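Local structure of enoyl-acyl carrier protein reductase (Uncultured bacterium, 6KIA) at residues S399-F411 and L424-H437. The protein probably reduces the double bond of enoyl-acyl carrier protein with NADH in bacterial fatty acid synthesis, and is associated with triclosan resistance. Numbering follows the deposited sequence.
Sequences SALVLEGTGPLMF and LSHDVIAKQLNLMH
L409 fills the tight end of this crossed helix pair. With CG anti to the carbonyl carbon (chi1 -75°), its branch reaches into helix 426-436, where CD1 lies 3.7 Å from CG1 of I429 and CD2 meets CG2 of V428 at 3.9 Å. Q432 runs antiparallel alongside L409, its chain turned at chi2 (76°) so that CD and NE2 of the amide rest against CB and CG of P408; its OE1, 3.6 Å from L409 CD2, is buried without a polar partner. Helices 399-411 and 426-436 cross almost perpendicularly, at 91°, with axes 8.6 Å apart. G405 sits at the crossing, its CA 5.4 Å from that of I429, and sets bare backbone against I429 and L433. In this Rossmann-clan reductase the two helices precede and follow strand 421-423, which runs parallel to 283-287 at the edge of the mainly parallel sheet; beyond it L424 places CD1 3.6 Å from M410 CG. The other end is looser and partly exposed. There extended E404 passes the L433 and M436 methyls to the H437 ring edge, OE2 approaching CE1 to 2.9 Å without a hydrogen bond. H437 ND1 donates a nearly straight, in-plane hydrogen bond to L433 O (2.8 Å), fixing the ring's rotation, and W321 stacks on the imidazole.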
ATOM      1  N   SER A 399     -10.443  -7.269  -5.870  1.00 16.42           N
ATOM      2  CA  SER A 399      -9.086  -6.952  -5.427  1.00 16.46           C
ATOM      3  C   SER A 399      -8.085  -7.660  -6.330  1.00 17.80           C
ATOM      4  O   SER A 399      -7.099  -7.043  -6.743  1.00 16.35           O
ATOM      5  CB  SER A 399      -8.862  -7.343  -3.975  1.00 16.66           C
ATOM      6  OG  SER A 399      -9.669  -6.568  -3.090  1.00 16.72           O
ATOM      7  N   ALA A 400      -8.337  -8.937  -6.656  1.00 19.44           N
ATOM      8  CA  ALA A 400      -7.432  -9.622  -7.606  1.00 16.43           C
ATOM      9  C   ALA A 400      -7.401  -8.928  -8.975  1.00 16.69           C
ATOM     10  O   ALA A 400      -6.342  -8.863  -9.626  1.00 18.35           O
ATOM     11  CB  ALA A 400      -7.812 -11.099  -7.768  1.00 19.16           C
ATOM     12  N   LEU A 401      -8.553  -8.431  -9.439  1.00 16.14           N
ATOM     13  CA  LEU A 401      -8.566  -7.690 -10.714  1.00 16.55           C
ATOM     14  C   LEU A 401      -7.707  -6.422 -10.651  1.00 18.63           C
ATOM     15  O   LEU A 401      -6.984  -6.085 -11.606  1.00 17.47           O
ATOM     16  CB  LEU A 401     -10.012  -7.343 -11.073  1.00 19.24           C
ATOM     17  CG  LEU A 401     -10.919  -8.500 -11.503  1.00 18.05           C
ATOM     18  CD1 LEU A 401     -12.192  -7.931 -12.147  1.00 20.01           C
ATOM     19  CD2 LEU A 401     -10.235  -9.450 -12.482  1.00 19.76           C
ATOM     20  N   VAL A 402      -7.774  -5.707  -9.531  1.00 18.00           N
ATOM     21  CA  VAL A 402      -6.982  -4.485  -9.395  1.00 15.92           C
ATOM     22  C   VAL A 402      -5.477  -4.812  -9.357  1.00 15.99           C
ATOM     23  O   VAL A 402      -4.689  -4.089  -9.959  1.00 17.02           O
ATOM     24  CB  VAL A 402      -7.400  -3.666  -8.142  1.00 16.53           C
ATOM     25  CG1 VAL A 402      -6.458  -2.467  -7.957  1.00 18.13           C
ATOM     26  CG2 VAL A 402      -8.824  -3.161  -8.308  1.00 16.64           C
ATOM     27  N   LEU A 403      -5.083  -5.890  -8.688  1.00 18.69           N
ATOM     28  CA  LEU A 403      -3.672  -6.334  -8.782  1.00 19.55           C
ATOM     29  C   LEU A 403      -3.246  -6.532 -10.239  1.00 22.74           C
ATOM     30  O   LEU A 403      -2.172  -6.011 -10.713  1.00 21.25           O
ATOM     31  CB  LEU A 403      -3.465  -7.647  -8.005  1.00 17.11           C
ATOM     32  CG  LEU A 403      -2.909  -7.578  -6.590  1.00 16.55           C
ATOM     33  CD1 LEU A 403      -3.646  -6.590  -5.730  1.00 17.30           C
ATOM     34  CD2 LEU A 403      -2.845  -8.997  -5.961  1.00 20.45           C
ATOM     35  N   GLU A 404      -4.091  -7.294 -10.926  1.00 20.40           N
ATOM     36  CA  GLU A 404      -3.869  -7.666 -12.320  1.00 21.37           C
ATOM     37  C   GLU A 404      -3.754  -6.449 -13.241  1.00 22.45           C
ATOM     38  O   GLU A 404      -2.918  -6.431 -14.153  1.00 24.14           O
ATOM     39  CB  GLU A 404      -5.008  -8.582 -12.800  1.00 21.07           C
ATOM     40  CG  GLU A 404      -4.914  -9.025 -14.240  1.00 34.85           C
ATOM     41  CD  GLU A 404      -5.983 -10.051 -14.603  1.00 43.55           C
ATOM     42  OE1 GLU A 404      -6.816 -10.396 -13.733  1.00 42.07           O
ATOM     43  OE2 GLU A 404      -5.975 -10.534 -15.751  1.00 49.28           O
ATOM     44  N   GLY A 405      -4.573  -5.421 -13.001  1.00 20.65           N
ATOM     45  CA  GLY A 405      -4.577  -4.238 -13.853  1.00 18.74           C
ATOM     46  C   GLY A 405      -3.483  -3.227 -13.528  1.00 18.34           C
ATOM     47  O   GLY A 405      -2.895  -2.604 -14.433  1.00 19.39           O
ATOM     48  N   THR A 406      -3.211  -3.046 -12.242  1.00 16.89           N
ATOM     49  CA  THR A 406      -2.203  -2.060 -11.838  1.00 17.50           C
ATOM     50  C   THR A 406      -0.808  -2.544 -12.207  1.00 19.40           C
ATOM     51  O   THR A 406       0.081  -1.717 -12.422  1.00 19.84           O
ATOM     52  CB  THR A 406      -2.258  -1.724 -10.322  1.00 20.23           C
ATOM     53  OG1 THR A 406      -2.014  -2.894  -9.525  1.00 19.64           O
ATOM     54  CG2 THR A 406      -3.623  -1.104  -9.969  1.00 17.94           C
ATOM     55  N   GLY A 407      -0.615  -3.863 -12.277  1.00 18.64           N
ATOM     56  CA  GLY A 407       0.677  -4.438 -12.656  1.00 18.32           C
ATOM     57  C   GLY A 407       1.282  -3.853 -13.920  1.00 20.30           C
ATOM     58  O   GLY A 407       2.324  -3.218 -13.885  1.00 18.23           O
ATOM     59  N   PRO A 408       0.627  -4.086 -15.057  1.00 18.61           N
ATOM     60  CA  PRO A 408       1.120  -3.571 -16.334  1.00 18.28           C
ATOM     61  C   PRO A 408       1.074  -2.058 -16.395  1.00 19.15           C
ATOM     62  O   PRO A 408       1.940  -1.456 -17.019  1.00 18.54           O
ATOM     63  CB  PRO A 408       0.192  -4.218 -17.367  1.00 21.47           C
ATOM     64  CG  PRO A 408      -0.962  -4.718 -16.590  1.00 23.02           C
ATOM     65  CD  PRO A 408      -0.467  -5.044 -15.238  1.00 17.15           C
ATOM     66  N   LEU A 409       0.082  -1.434 -15.761  1.00 18.29           N
ATOM     67  CA  LEU A 409       0.074   0.018 -15.724  1.00 17.84           C
ATOM     68  C   LEU A 409       1.365   0.567 -15.111  1.00 20.20           C
ATOM     69  O   LEU A 409       2.003   1.430 -15.709  1.00 18.03           O
ATOM     70  CB  LEU A 409      -1.135   0.540 -14.933  1.00 18.32           C
ATOM     71  CG  LEU A 409      -2.477   0.449 -15.682  1.00 23.23           C
ATOM     72  CD1 LEU A 409      -3.642   0.848 -14.774  1.00 18.21           C
ATOM     73  CD2 LEU A 409      -2.461   1.300 -16.950  1.00 17.66           C
ATOM     74  N   MET A 410       1.747   0.089 -13.926  1.00 16.76           N
ATOM     75  CA  MET A 410       2.939   0.605 -13.274  1.00 17.95           C
ATOM     76  C   MET A 410       4.196   0.166 -14.043  1.00 18.06           C
ATOM     77  O   MET A 410       5.114   0.972 -14.254  1.00 17.81           O
ATOM     78  CB  MET A 410       2.999   0.147 -11.829  1.00 17.46           C
ATOM     79  CG  MET A 410       1.865   0.747 -10.995  1.00 16.31           C
ATOM     80  SD  MET A 410       1.823   0.096  -9.320  1.00 18.14           S
ATOM     81  CE  MET A 410       3.424   0.616  -8.651  1.00 18.55           C
ATOM     82  N   PHE A 411       4.208  -1.085 -14.505  1.00 17.59           N
ATOM     83  CA  PHE A 411       5.395  -1.607 -15.195  1.00 19.96           C
ATOM     84  C   PHE A 411       5.671  -0.815 -16.466  1.00 18.87           C
ATOM     85  O   PHE A 411       6.822  -0.421 -16.734  1.00 18.49           O
ATOM     86  CB  PHE A 411       5.228  -3.097 -15.519  1.00 16.13           C
ATOM     87  CG  PHE A 411       6.480  -3.722 -16.089  1.00 20.35           C
ATOM     88  CD1 PHE A 411       7.600  -3.915 -15.301  1.00 23.43           C
ATOM     89  CD2 PHE A 411       6.530  -4.077 -17.431  1.00 22.97           C
ATOM     90  CE1 PHE A 411       8.780  -4.474 -15.859  1.00 22.28           C
ATOM     91  CE2 PHE A 411       7.687  -4.637 -17.988  1.00 24.27           C
ATOM     92  CZ  PHE A 411       8.803  -4.840 -17.192  1.00 19.17           C
ATOM     93  N   LEU A 424      -3.754   5.980 -10.255  1.00 18.68           N
ATOM     94  CA  LEU A 424      -4.356   4.919 -11.051  1.00 15.73           C
ATOM     95  C   LEU A 424      -5.757   4.698 -10.498  1.00 19.43           C
ATOM     96  O   LEU A 424      -5.919   4.015  -9.487  1.00 18.23           O
ATOM     97  CB  LEU A 424      -3.526   3.630 -10.960  1.00 17.20           C
ATOM     98  CG  LEU A 424      -2.036   3.796 -11.298  1.00 17.84           C
ATOM     99  CD1 LEU A 424      -1.336   2.451 -11.209  1.00 18.39           C
ATOM    100  CD2 LEU A 424      -1.901   4.370 -12.714  1.00 20.75           C
ATOM    101  N   SER A 425      -6.769   5.322 -11.101  1.00 16.99           N
ATOM    102  CA  SER A 425      -8.141   5.163 -10.593  1.00 17.95           C
ATOM    103  C   SER A 425      -8.900   4.090 -11.379  1.00 18.48           C
ATOM    104  O   SER A 425      -8.314   3.435 -12.243  1.00 18.37           O
ATOM    105  CB  SER A 425      -8.868   6.514 -10.616  1.00 19.39           C
ATOM    106  OG  SER A 425      -8.269   7.369  -9.641  1.00 17.73           O
ATOM    107  N   HIS A 426     -10.196   3.896 -11.088  1.00 16.87           N
ATOM    108  CA  HIS A 426     -10.930   2.807 -11.701  1.00 15.42           C
ATOM    109  C   HIS A 426     -11.015   2.911 -13.211  1.00 16.84           C
ATOM    110  O   HIS A 426     -11.153   1.894 -13.876  1.00 19.61           O
ATOM    111  CB  HIS A 426     -12.361   2.718 -11.150  1.00 15.40           C
ATOM    112  CG  HIS A 426     -12.426   2.190  -9.758  1.00 19.46           C
ATOM    113  ND1 HIS A 426     -13.622   1.882  -9.129  1.00 16.56           N
ATOM    114  CD2 HIS A 426     -11.451   1.905  -8.862  1.00 18.61           C
ATOM    115  CE1 HIS A 426     -13.373   1.448  -7.909  1.00 17.07           C
ATOM    116  NE2 HIS A 426     -12.059   1.445  -7.717  1.00 16.57           N
ATOM    117  N   ASP A 427     -10.973   4.137 -13.729  1.00 15.52           N
ATOM    118  CA  ASP A 427     -11.109   4.325 -15.167  1.00 19.85           C
ATOM    119  C   ASP A 427      -9.955   3.673 -15.936  1.00 16.84           C
ATOM    120  O   ASP A 427     -10.173   2.788 -16.786  1.00 18.51           O
ATOM    121  CB  ASP A 427     -11.243   5.823 -15.530  1.00 24.71           C
ATOM    122  CG  ASP A 427     -10.043   6.670 -15.127  1.00 24.27           C
ATOM    123  OD1 ASP A 427      -9.396   6.426 -14.078  1.00 21.84           O
ATOM    124  OD2 ASP A 427      -9.727   7.600 -15.899  1.00 23.91           O
ATOM    125  N   VAL A 428      -8.733   4.030 -15.584  1.00 17.66           N
ATOM    126  CA  VAL A 428      -7.586   3.523 -16.350  1.00 16.22           C
ATOM    127  C   VAL A 428      -7.336   2.039 -16.037  1.00 19.75           C
ATOM    128  O   VAL A 428      -6.899   1.272 -16.892  1.00 19.75           O
ATOM    129  CB  VAL A 428      -6.346   4.375 -16.088  1.00 17.42           C
ATOM    130  CG1 VAL A 428      -5.809   4.176 -14.653  1.00 17.51           C
ATOM    131  CG2 VAL A 428      -5.261   4.071 -17.147  1.00 19.36           C
ATOM    132  N   ILE A 429      -7.682   1.601 -14.832  1.00 16.93           N
ATOM    133  CA  ILE A 429      -7.532   0.192 -14.511  1.00 15.22           C
ATOM    134  C   ILE A 429      -8.559  -0.655 -15.291  1.00 16.93           C
ATOM    135  O   ILE A 429      -8.239  -1.732 -15.797  1.00 17.17           O
ATOM    136  CB  ILE A 429      -7.674  -0.023 -12.991  1.00 18.96           C
ATOM    137  CG1 ILE A 429      -6.414   0.472 -12.289  1.00 24.44           C
ATOM    138  CG2 ILE A 429      -7.974  -1.481 -12.640  1.00 20.41           C
ATOM    139  CD1 ILE A 429      -6.656   0.777 -10.837  1.00 20.86           C
ATOM    140  N   ALA A 430      -9.780  -0.148 -15.441  1.00 16.73           N
ATOM    141  CA  ALA A 430     -10.785  -0.854 -16.226  1.00 17.25           C
ATOM    142  C   ALA A 430     -10.371  -0.899 -17.701  1.00 15.80           C
ATOM    143  O   ALA A 430     -10.504  -1.944 -18.354  1.00 20.46           O
ATOM    144  CB  ALA A 430     -12.159  -0.182 -16.047  1.00 17.70           C
ATOM    145  N   LYS A 431      -9.856   0.213 -18.217  1.00 18.43           N
ATOM    146  CA  LYS A 431      -9.340   0.233 -19.603  1.00 21.50           C
ATOM    147  C   LYS A 431      -8.259  -0.837 -19.814  1.00 20.69           C
ATOM    148  O   LYS A 431      -8.325  -1.625 -20.775  1.00 19.70           O
ATOM    149  CB  LYS A 431      -8.750   1.600 -19.957  1.00 21.64           C
ATOM    150  CG  LYS A 431      -9.747   2.729 -20.110  1.00 24.69           C
ATOM    151  CD  LYS A 431      -9.056   4.006 -20.547  1.00 31.45           C
ATOM    152  CE  LYS A 431     -10.060   5.096 -20.870  1.00 45.49           C
ATOM    153  NZ  LYS A 431      -9.368   6.386 -21.123  1.00 49.45           N
ATOM    154  N   GLN A 432      -7.281  -0.859 -18.912  1.00 18.06           N
ATOM    155  CA  GLN A 432      -6.208  -1.853 -18.950  1.00 19.74           C
ATOM    156  C   GLN A 432      -6.777  -3.297 -18.886  1.00 22.39           C
ATOM    157  O   GLN A 432      -6.373  -4.173 -19.657  1.00 19.35           O
ATOM    158  CB  GLN A 432      -5.202  -1.617 -17.796  1.00 19.38           C
ATOM    159  CG  GLN A 432      -4.213  -2.721 -17.725  1.00 16.49           C
ATOM    160  CD  GLN A 432      -3.162  -2.618 -18.835  1.00 25.93           C
ATOM    161  OE1 GLN A 432      -2.605  -1.551 -19.084  1.00 31.44           O
ATOM    162  NE2 GLN A 432      -3.023  -3.680 -19.596  1.00 34.78           N
ATOM    163  N   LEU A 433      -7.732  -3.550 -17.995  1.00 19.03           N
ATOM    164  CA  LEU A 433      -8.224  -4.916 -17.835  1.00 19.11           C
ATOM    165  C   LEU A 433      -9.055  -5.368 -19.051  1.00 15.71           C
ATOM    166  O   LEU A 433      -8.946  -6.510 -19.500  1.00 17.80           O
ATOM    167  CB  LEU A 433      -9.093  -5.013 -16.577  1.00 19.33           C
ATOM    168  CG  LEU A 433      -8.343  -4.975 -15.237  1.00 18.34           C
ATOM    169  CD1 LEU A 433      -9.296  -4.682 -14.086  1.00 17.25           C
ATOM    170  CD2 LEU A 433      -7.641  -6.324 -15.063  1.00 17.49           C
ATOM    171  N   ASN A 434      -9.834  -4.461 -19.619  1.00 17.86           N
ATOM    172  CA  ASN A 434     -10.622  -4.831 -20.786  1.00 21.16           C
ATOM    173  C   ASN A 434      -9.700  -5.067 -21.969  1.00 20.26           C
ATOM    174  O   ASN A 434      -9.923  -5.989 -22.744  1.00 21.31           O
ATOM    175  CB  ASN A 434     -11.690  -3.786 -21.074  1.00 21.97           C
ATOM    176  CG  ASN A 434     -12.901  -3.941 -20.153  1.00 16.77           C
ATOM    177  OD1 ASN A 434     -13.208  -5.048 -19.676  1.00 21.86           O
ATOM    178  ND2 ASN A 434     -13.555  -2.832 -19.857  1.00 18.81           N
ATOM    179  N   LEU A 435      -8.623  -4.281 -22.050  1.00 19.99           N
ATOM    180  CA  LEU A 435      -7.693  -4.418 -23.168  1.00 20.95           C
ATOM    181  C   LEU A 435      -6.910  -5.733 -23.102  1.00 23.23           C
ATOM    182  O   LEU A 435      -6.798  -6.435 -24.111  1.00 24.59           O
ATOM    183  CB  LEU A 435      -6.737  -3.224 -23.187  1.00 21.00           C
ATOM    184  CG  LEU A 435      -5.689  -3.140 -24.292  1.00 26.28           C
ATOM    185  CD1 LEU A 435      -6.382  -2.802 -25.601  1.00 27.97           C
ATOM    186  CD2 LEU A 435      -4.704  -2.059 -23.895  1.00 29.71           C
ATOM    187  N   MET A 436      -6.414  -6.083 -21.914  1.00 23.26           N
ATOM    188  CA  MET A 436      -5.764  -7.369 -21.661  1.00 24.37           C
ATOM    189  C   MET A 436      -6.595  -8.564 -22.014  1.00 25.76           C
ATOM    190  O   MET A 436      -6.044  -9.614 -22.330  1.00 28.51           O
ATOM    191  CB  MET A 436      -5.373  -7.524 -20.180  1.00 31.17           C
ATOM    192  CG  MET A 436      -4.546  -6.435 -19.615  1.00 44.67           C
ATOM    193  SD  MET A 436      -4.475  -6.642 -17.835  1.00 27.92           S
ATOM    194  CE  MET A 436      -3.579  -8.187 -17.657  1.00 28.16           C
ATOM    195  N   HIS A 437      -7.919  -8.423 -21.932  1.00 22.70           N
ATOM    196  CA  HIS A 437      -8.798  -9.567 -22.119  1.00 22.16           C
ATOM    197  C   HIS A 437      -9.603  -9.431 -23.402  1.00 23.15           C
ATOM    198  O   HIS A 437     -10.660 -10.048 -23.542  1.00 28.54           O
ATOM    199  CB  HIS A 437      -9.755  -9.710 -20.928  1.00 24.19           C
ATOM    200  CG  HIS A 437      -9.077 -10.105 -19.659  1.00 20.46           C
ATOM    201  ND1 HIS A 437      -8.545  -9.180 -18.792  1.00 26.44           N
ATOM    202  CD2 HIS A 437      -8.825 -11.323 -19.115  1.00 28.30           C
ATOM    203  CE1 HIS A 437      -8.004  -9.805 -17.760  1.00 23.68           C
ATOM    204  NE2 HIS A 437      -8.157 -11.105 -17.932  1.00 28.81           N
TER